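Local coordinates for putative acyl-CoA dehydrogenase (Burkholderia xenovorans, PDB 5JSC), which binds flavin-adenine dinucleotide (FAD) and belongs to the acyl-CoA dehydrogenase family, with helical N- and C-terminal domains flanking a middle beta domain, at residues C[107-111]-C[178-182]; C[268-272]-C[374-378]; C[115-119]-C[186-190]. All blocks are in the same frame, centred on the assembly; numbering follows the deposited sequence.

Contact 1 (C[107-111]-C[178-182]). With FAD (flavin-adenine dinucleotide), chain M.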
loop_
_atom_site.group_PDB
_atom_site.type_symbol
_atom_site.label_atom_id
_atom_site.label_comp_id
_atom_site.label_asym_id
_atom_site.label_seq_id
_atom_site.Cartn_x
_atom_site.Cartn_y
_atom_site.Cartn_z
ATOM N N PHE C 107 19.426 19.451 -12.204
ATOM C CA PHE C 107 18.658 20.693 -12.163
ATOM C C PHE C 107 19.149 21.681 -13.215
ATOM O O PHE C 107 18.347 22.306 -13.922
ATOM C CB PHE C 107 18.774 21.289 -10.753
ATOM C CG PHE C 107 17.964 22.530 -10.527
ATOM C CD1 PHE C 107 18.511 23.781 -10.764
ATOM C CD2 PHE C 107 16.676 22.449 -10.019
ATOM C CE1 PHE C 107 17.775 24.929 -10.536
ATOM C CE2 PHE C 107 15.932 23.601 -9.779
ATOM C CZ PHE C 107 16.493 24.838 -10.040
ATOM N N ALA C 108 20.468 21.827 -13.339
ATOM C CA ALA C 108 21.030 22.779 -14.287
ATOM C C ALA C 108 20.636 22.429 -15.715
ATOM O O ALA C 108 20.204 23.295 -16.484
ATOM C CB ALA C 108 22.548 22.818 -14.137
ATOM N N LEU C 109 20.783 21.159 -16.100
ATOM C CA LEU C 109 20.413 20.787 -17.462
ATOM C C LEU C 109 18.909 20.905 -17.668
ATOM O O LEU C 109 18.451 21.417 -18.699
ATOM C CB LEU C 109 20.890 19.373 -17.779
ATOM C CG LEU C 109 20.629 18.954 -19.238
ATOM C CD1 LEU C 109 21.844 18.265 -19.887
ATOM C CD2 LEU C 109 19.419 18.041 -19.330
ATOM N N ALA C 110 18.131 20.447 -16.688
ATOM C CA ALA C 110 16.676 20.467 -16.801
ATOM C C ALA C 110 16.161 21.867 -17.098
ATOM O O ALA C 110 15.281 22.049 -17.951
ATOM C CB ALA C 110 16.052 19.941 -15.510
ATOM N N MET C 111 16.675 22.868 -16.383
ATOM C CA MET C 111 16.122 24.207 -16.534
ATOM C C MET C 111 16.526 24.867 -17.841
ATOM O O MET C 111 15.801 25.742 -18.319
ATOM C CB MET C 111 16.530 25.092 -15.359
ATOM C CG MET C 111 15.844 24.694 -14.062
ATOM S SD MET C 111 14.055 24.495 -14.226
ATOM C CE MET C 111 13.590 26.058 -14.993
ATOM N N ILE C 178 10.374 29.964 -8.382
ATOM C CA ILE C 178 10.910 30.016 -9.740
ATOM C C ILE C 178 12.337 29.476 -9.728
ATOM O O ILE C 178 13.240 30.089 -9.151
ATOM C CB ILE C 178 10.853 31.436 -10.319
ATOM C CG1 ILE C 178 9.403 31.930 -10.347
ATOM C CG2 ILE C 178 11.465 31.454 -11.724
ATOM C CD1 ILE C 178 8.428 30.921 -10.937
ATOM N N SER C 179 12.535 28.322 -10.376
ATOM C CA SER C 179 13.860 27.732 -10.507
ATOM C C SER C 179 14.794 28.656 -11.278
ATOM O O SER C 179 14.406 29.251 -12.286
ATOM C CB SER C 179 13.755 26.386 -11.221
ATOM O OG SER C 179 13.065 25.451 -10.415
ATOM N N ASN C 180 16.046 28.742 -10.819
ATOM C CA ASN C 180 17.041 29.700 -11.297
ATOM C C ASN C 180 16.644 31.142 -11.008
ATOM O O ASN C 180 17.285 32.075 -11.516
ATOM C CB ASN C 180 17.340 29.536 -12.802
ATOM C CG ASN C 180 18.123 28.273 -13.104
ATOM O OD1 ASN C 180 18.776 27.708 -12.221
ATOM N ND2 ASN C 180 18.069 27.825 -14.352
ATOM N N GLY C 181 15.602 31.361 -10.204
ATOM C CA GLY C 181 15.235 32.716 -9.851
ATOM C C GLY C 181 16.393 33.436 -9.194
ATOM O O GLY C 181 17.037 32.892 -8.291
ATOM N N GLY C 182 16.679 34.653 -9.646
ATOM C CA GLY C 182 17.796 35.410 -9.143
ATOM C C GLY C 182 19.080 35.256 -9.930
ATOM O O GLY C 182 19.965 36.109 -9.809
HETATM P PA FAD M . -1.245 24.029 -4.591
HETATM O O1A FAD M . -1.649 24.414 -5.964
HETATM O O2A FAD M . -1.819 24.853 -3.436
HETATM O O5B FAD M . -1.602 22.494 -4.391
HETATM C C5B FAD M . -1.415 21.884 -3.099
HETATM C C4B FAD M . -1.675 20.413 -3.291
HETATM O O4B FAD M . -3.054 20.228 -3.659
HETATM C C3B FAD M . -0.921 19.764 -4.443
HETATM O O3B FAD M . 0.440 19.463 -4.126
HETATM C C2B FAD M . -1.775 18.523 -4.716
HETATM O O2B FAD M . -1.421 17.477 -3.811
HETATM C C1B FAD M . -3.192 19.027 -4.391
HETATM N N9A FAD M . -4.040 19.304 -5.545
HETATM C C8A FAD M . -3.797 20.192 -6.561
HETATM N N7A FAD M . -4.779 20.301 -7.421
HETATM C C5A FAD M . -5.738 19.419 -6.941
HETATM C C6A FAD M . -7.025 19.079 -7.395
HETATM N N6A FAD M . -7.584 19.590 -8.497
HETATM N N1A FAD M . -7.728 18.171 -6.680
HETATM C C2A FAD M . -7.162 17.637 -5.589
HETATM N N3A FAD M . -5.956 17.882 -5.065
HETATM C C4A FAD M . -5.292 18.792 -5.790
HETATM N N1 FAD M . 6.981 26.702 -10.654
HETATM C C2 FAD M . 7.311 27.446 -11.757
HETATM O O2 FAD M . 6.478 28.158 -12.343
HETATM N N3 FAD M . 8.597 27.420 -12.228
HETATM C C4 FAD M . 9.641 26.694 -11.690
HETATM O O4 FAD M . 10.778 26.812 -12.139
HETATM C C4X FAD M . 9.286 25.893 -10.555
HETATM N N5 FAD M . 10.232 25.229 -9.952
HETATM C C5X FAD M . 9.933 24.622 -8.742
HETATM C C6 FAD M . 10.968 24.045 -8.010
HETATM C C7 FAD M . 10.744 23.514 -6.744
HETATM C C7M FAD M . 11.901 22.941 -5.967
HETATM C C8 FAD M . 9.443 23.540 -6.205
HETATM C C8M FAD M . 9.156 22.979 -4.833
HETATM C C9 FAD M . 8.405 24.097 -6.943
HETATM C C9A FAD M . 8.639 24.645 -8.202
HETATM N N10 FAD M . 7.627 25.307 -8.930
HETATM C C10 FAD M . 7.927 25.969 -10.096
HETATM C "C1'" FAD M . 6.283 25.416 -8.347
HETATM C "C2'" FAD M . 5.456 24.143 -8.493
HETATM O "O2'" FAD M . 5.079 23.934 -9.853
HETATM C "C3'" FAD M . 4.201 24.258 -7.629
HETATM O "O3'" FAD M . 4.655 24.223 -6.284
HETATM C "C4'" FAD M . 3.182 23.143 -7.861
HETATM O "O4'" FAD M . 2.560 23.335 -9.133
HETATM C "C5'" FAD M . 2.135 23.099 -6.767
HETATM O "O5'" FAD M . 1.514 24.399 -6.696
HETATM P P FAD M . 1.356 25.037 -5.211
HETATM O O1P FAD M . 2.649 25.005 -4.473
HETATM O O2P FAD M . 0.721 26.389 -5.334
HETATM O O3P FAD M . 0.340 24.056 -4.469
HETATM O O HOH W 1 19.838 26.074 -15.897
#
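Ser179 presses its CB against the ring of Phe107, 3.4 Å from CZ, and against the sulfur of Met111, 3.6 Å from SD. These van der Waals contacts bring helix 103-122 to the end of strand 168-179. With CG anti to the backbone N (chi1 -176°), Phe107 reaches out from the helix to the turn, while Met111 sets CG above one face of that ring, toward the rim. The flexible methionine chain bends at chi2 and chi3, laying its sulfur against the serine CB.

Asn180 brings its amide to the helix. Its OD1 lies at the edge of the Phe107 ring, 3.4 Å from CE1, the amide turned 85° from the ring plane. Its ND2, 3.3 Å from Met111 CB, donates to Ala142 O and to a water that in turn donates to Ala108 O, so the buried ND2 is satisfied by two acceptors. Asn180 takes the third position of the type II turn Ile178-Gly181, where phi is positive and asparagine and glycine are common.

On the flavin, Ser179 N donates to FAD O4 (2.9 Å, N-H...O angle 156°) and Ser179 OG to FAD N5 (2.9 Å). Serine's short side chain keeps OG beside its own N, so both bonds help hold one flavin edge, backed by the helix side chains.

Contact 2 (C[268-272]-C[374-378])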
loop_
_atom_site.group_PDB
_atom_site.type_symbol
_atom_site.label_atom_id
_atom_site.label_comp_id
_atom_site.label_asym_id
_atom_site.label_seq_id
_atom_site.Cartn_x
_atom_site.Cartn_y
_atom_site.Cartn_z
ATOM N N ALA C 268 14.521 12.025 -14.255
ATOM C CA ALA C 268 15.353 12.415 -13.116
ATOM C C ALA C 268 15.004 11.594 -11.883
ATOM O O ALA C 268 15.900 11.124 -11.169
ATOM C CB ALA C 268 15.208 13.909 -12.821
ATOM N N SER C 269 13.707 11.402 -11.624
ATOM C CA SER C 269 13.272 10.564 -10.508
ATOM C C SER C 269 13.887 9.177 -10.605
ATOM O O SER C 269 14.391 8.625 -9.616
ATOM C CB SER C 269 11.746 10.440 -10.508
ATOM O OG SER C 269 11.110 11.695 -10.379
ATOM N N LEU C 270 13.842 8.605 -11.804
ATOM C CA LEU C 270 14.413 7.291 -12.056
ATOM C C LEU C 270 15.909 7.270 -11.768
ATOM O O LEU C 270 16.416 6.309 -11.180
ATOM C CB LEU C 270 14.125 6.911 -13.511
ATOM C CG LEU C 270 14.833 5.703 -14.110
ATOM C CD1 LEU C 270 14.444 4.439 -13.356
ATOM C CD2 LEU C 270 14.461 5.583 -15.596
ATOM N N GLY C 271 16.631 8.312 -12.192
ATOM C CA GLY C 271 18.060 8.379 -11.900
ATOM C C GLY C 271 18.356 8.419 -10.410
ATOM O O GLY C 271 19.246 7.718 -9.920
ATOM N N PHE C 272 17.619 9.254 -9.667
ATOM C CA PHE C 272 17.756 9.254 -8.213
ATOM C C PHE C 272 17.482 7.863 -7.642
ATOM O O PHE C 272 18.216 7.387 -6.764
ATOM C CB PHE C 272 16.807 10.282 -7.590
ATOM C CG PHE C 272 17.173 11.722 -7.880
ATOM C CD1 PHE C 272 18.487 12.175 -7.738
ATOM C CD2 PHE C 272 16.194 12.629 -8.282
ATOM C CE1 PHE C 272 18.813 13.497 -7.996
ATOM C CE2 PHE C 272 16.518 13.957 -8.541
ATOM C CZ PHE C 272 17.830 14.391 -8.405
ATOM N N GLU C 374 16.308 15.106 -1.746
ATOM C CA GLU C 374 16.224 15.534 -3.138
ATOM C C GLU C 374 14.909 15.115 -3.788
ATOM O O GLU C 374 14.346 15.859 -4.601
ATOM C CB GLU C 374 17.401 14.948 -3.915
ATOM C CG GLU C 374 17.544 15.507 -5.307
ATOM C CD GLU C 374 18.202 16.872 -5.297
ATOM O OE1 GLU C 374 19.348 16.977 -4.807
ATOM O OE2 GLU C 374 17.569 17.840 -5.760
ATOM N N ILE C 375 14.410 13.917 -3.473
ATOM C CA ILE C 375 13.294 13.396 -4.258
ATOM C C ILE C 375 11.981 14.096 -3.935
ATOM O O ILE C 375 11.084 14.132 -4.786
ATOM C CB ILE C 375 13.167 11.871 -4.058
ATOM C CG1 ILE C 375 12.191 11.255 -5.075
ATOM C CG2 ILE C 375 12.764 11.524 -2.616
ATOM C CD1 ILE C 375 12.609 11.454 -6.534
ATOM N N ARG C 376 11.846 14.679 -2.740
ATOM C CA ARG C 376 10.510 15.031 -2.264
ATOM C C ARG C 376 9.840 16.059 -3.168
ATOM O O ARG C 376 8.638 15.952 -3.450
ATOM C CB ARG C 376 10.577 15.535 -0.819
ATOM C CG ARG C 376 9.206 15.686 -0.154
ATOM C CD ARG C 376 8.433 14.380 -0.222
ATOM N NE ARG C 376 7.040 14.439 0.226
ATOM C CZ ARG C 376 6.031 14.820 -0.559
ATOM N NH1 ARG C 376 6.283 15.253 -1.794
ATOM N NH2 ARG C 376 4.774 14.803 -0.116
ATOM N N ALA C 377 10.608 17.033 -3.678
ATOM C CA ALA C 377 10.014 18.071 -4.515
ATOM C C ALA C 377 9.559 17.556 -5.874
ATOM O O ALA C 377 8.695 18.185 -6.491
ATOM C CB ALA C 377 10.998 19.224 -4.732
ATOM N N LEU C 378 10.110 16.439 -6.361
ATOM C CA LEU C 378 9.752 15.998 -7.709
ATOM C C LEU C 378 8.332 15.459 -7.774
ATOM O O LEU C 378 7.791 15.312 -8.874
ATOM C CB LEU C 378 10.739 14.945 -8.223
ATOM C CG LEU C 378 12.059 15.510 -8.783
ATOM C CD1 LEU C 378 12.949 16.125 -7.702
ATOM C CD2 LEU C 378 12.833 14.466 -9.572
#
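Ala268 opens the contact with its CB 4.1 Å from Leu378 CD2, a methyl-to-methyl touch; a small residue fits here because its CB also meets Arg95 and Ala99 of helix 88-101.

One residue on, Ser269 and Ile375 have the nearest pair of CA atoms, 6.9 Å apart. Ser269 OG lies 3.4 Å from Leu378 CD2, yet the hydroxyl is not left without a polar partner, because it is hydrogen-bonded to Val265 O of its own helix. Ile375 CD1 packs on the same residue, 4.1 Å from Ser269 CA.

Phe272, a turn later, carries the broadest part of the interface. With CG anti to the carbonyl carbon (chi1 -69°), the ring is laid against Glu374 and Leu378. Glu374 CG sits over one face, 3.7 Å from the centroid and 29° off the normal, a CH-pi contact. Leu378 CD2 instead meets the ring at its edge, 3.9 Å from CE2. The carboxylate of Glu374 is nearly parallel to the ring, the planes 13° apart, and its OE2 is hydrogen-bonded to His226.

Within the C-terminal helical domain, helix 250-286 and segment 374-378 are therefore joined by apolar packing without a cross-segment hydrogen bond: the glutamate lends its methylene to the aromatic face while its carboxylate, probably charged, bonds His226.

Contact 3 (C[115-119]-C[186-190])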
loop_
_atom_site.group_PDB
_atom_site.type_symbol
_atom_site.label_atom_id
_atom_site.label_comp_id
_atom_site.label_asym_id
_atom_site.label_seq_id
_atom_site.Cartn_x
_atom_site.Cartn_y
_atom_site.Cartn_z
ATOM N N GLY C 115 13.117 26.010 -19.238
ATOM C CA GLY C 115 13.122 27.458 -19.345
ATOM C C GLY C 115 13.149 27.983 -20.762
ATOM O O GLY C 115 12.729 29.122 -20.993
ATOM N N SER C 116 13.650 27.198 -21.718
ATOM C CA SER C 116 13.657 27.637 -23.106
ATOM C C SER C 116 12.605 26.952 -23.964
ATOM O O SER C 116 12.430 27.346 -25.120
ATOM C CB SER C 116 15.038 27.408 -23.743
ATOM O OG SER C 116 15.324 26.020 -23.886
ATOM N N GLY C 117 11.908 25.941 -23.439
ATOM C CA GLY C 117 11.034 25.143 -24.283
ATOM C C GLY C 117 9.931 25.949 -24.944
ATOM O O GLY C 117 9.556 25.682 -26.088
ATOM N N ALA C 118 9.380 26.937 -24.229
ATOM C CA ALA C 118 8.321 27.739 -24.830
ATOM C C ALA C 118 8.848 28.550 -26.008
ATOM O O ALA C 118 8.082 28.874 -26.923
ATOM C CB ALA C 118 7.678 28.649 -23.778
ATOM N N ILE C 119 10.148 28.861 -26.011
ATOM C CA ILE C 119 10.749 29.572 -27.138
ATOM C C ILE C 119 10.973 28.619 -28.305
ATOM O O ILE C 119 10.707 28.959 -29.463
ATOM C CB ILE C 119 12.057 30.267 -26.703
ATOM C CG1 ILE C 119 11.804 31.207 -25.516
ATOM C CG2 ILE C 119 12.694 31.039 -27.864
ATOM C CD1 ILE C 119 13.069 31.829 -24.937
ATOM N N PHE C 186 17.008 35.283 -18.396
ATOM C CA PHE C 186 15.676 35.645 -18.851
ATOM C C PHE C 186 14.694 34.679 -18.217
ATOM O O PHE C 186 15.063 33.580 -17.781
ATOM C CB PHE C 186 15.560 35.609 -20.384
ATOM C CG PHE C 186 15.707 34.230 -20.963
ATOM C CD1 PHE C 186 14.603 33.384 -21.082
ATOM C CD2 PHE C 186 16.955 33.757 -21.365
ATOM C CE1 PHE C 186 14.742 32.097 -21.595
ATOM C CE2 PHE C 186 17.095 32.489 -21.884
ATOM C CZ PHE C 186 15.990 31.652 -22.001
ATOM N N TYR C 187 13.434 35.105 -18.194
ATOM C CA TYR C 187 12.316 34.336 -17.667
ATOM C C TYR C 187 11.246 34.272 -18.736
ATOM O O TYR C 187 10.876 35.308 -19.287
ATOM C CB TYR C 187 11.738 34.996 -16.404
ATOM C CG TYR C 187 12.739 35.129 -15.292
ATOM C CD1 TYR C 187 13.574 36.240 -15.205
ATOM C CD2 TYR C 187 12.855 34.142 -14.323
ATOM C CE1 TYR C 187 14.501 36.351 -14.187
ATOM C CE2 TYR C 187 13.773 34.247 -13.302
ATOM C CZ TYR C 187 14.594 35.346 -13.235
ATOM O OH TYR C 187 15.518 35.430 -12.213
ATOM N N VAL C 188 10.751 33.075 -19.037
ATOM C CA VAL C 188 9.506 32.956 -19.793
ATOM C C VAL C 188 8.370 33.125 -18.788
ATOM O O VAL C 188 8.170 32.279 -17.913
ATOM C CB VAL C 188 9.403 31.622 -20.539
ATOM C CG1 VAL C 188 8.036 31.496 -21.192
ATOM C CG2 VAL C 188 10.486 31.528 -21.600
ATOM N N VAL C 189 7.632 34.230 -18.898
ATOM C CA VAL C 189 6.634 34.630 -17.905
ATOM C C VAL C 189 5.251 34.498 -18.523
ATOM O O VAL C 189 5.007 35.010 -19.625
ATOM C CB VAL C 189 6.865 36.073 -17.420
ATOM C CG1 VAL C 189 5.816 36.470 -16.372
ATOM C CG2 VAL C 189 8.273 36.243 -16.860
ATOM N N PHE C 190 4.336 33.857 -17.800
ATOM C CA PHE C 190 2.948 33.744 -18.229
ATOM C C PHE C 190 2.116 34.711 -17.407
ATOM O O PHE C 190 2.249 34.761 -16.180
ATOM C CB PHE C 190 2.447 32.304 -18.091
ATOM C CG PHE C 190 3.243 31.339 -18.918
ATOM C CD1 PHE C 190 4.435 30.813 -18.434
ATOM C CD2 PHE C 190 2.837 31.014 -20.204
ATOM C CE1 PHE C 190 5.201 29.953 -19.207
ATOM C CE2 PHE C 190 3.595 30.149 -20.983
ATOM C CZ PHE C 190 4.783 29.620 -20.484
#
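Val188 drives its CG2 to 3.3 Å from Gly115 O, the tightest point between the two segments. The nearest pair of CA atoms, Gly115 and Val188, is 6.6 Å apart. The helix is kinked here, Ile119 N bonding Ser116 O instead of the carbonyl of Gly115. That carbonyl oxygen also approaches the edge of the Phe186 ring, 3.6 Å from CE1. Phe186 holds CG between its backbone N and carbonyl carbon (chi1 66°), which turns the ring to the helix, where Ile119 CD1 packs 3.7 Å from CE1. Branched Val188 fills two places at once, CG2 beside Ile119 and CG1 3.9 Å from Ala118 CB.

Contact thins toward Phe190, whose CZ is 4.5 Å from Ala118 CB. This looser end is still buried: Phe190 also meets the ring of Phe144, while Ala254 of helix 250-286 lies against it. At the other end, Tyr131 of helix 125-136 meets Phe186 edge-to-face.

The axes of segments 115-119 and 186-190 approach to 8.0 Å and cross at 65°, with small Gly115 and Ala118 beside Ile119. No hydrogen bond spans the segments, so the N-terminal helical region and the middle beta domain are joined here by packing, mostly apolar, with a carbonyl oxygen at its closest point.

Overall arrangement
From the N terminus, helix 103-122 supplies the first half of both contact 1, at 107-111, and contact 3, at 115-119. The chain then passes through helix 125-136 into the beta domain, where the end of strand 168-179 and the turn after it close contact 1 and strand 186-192 closes contact 3. Their loops cross, so one helix is tied to two successive strands, and the contacts meet where Tyr187 OH probably hydrogen-bonds Gly182 N. Contact 2 follows in series, closing a largely helical loop from helix 250-286 to segment 374-378 in the C-terminal domain; its centre is about 15 Å from that of contact 1 and about 23 Å from that of contact 3.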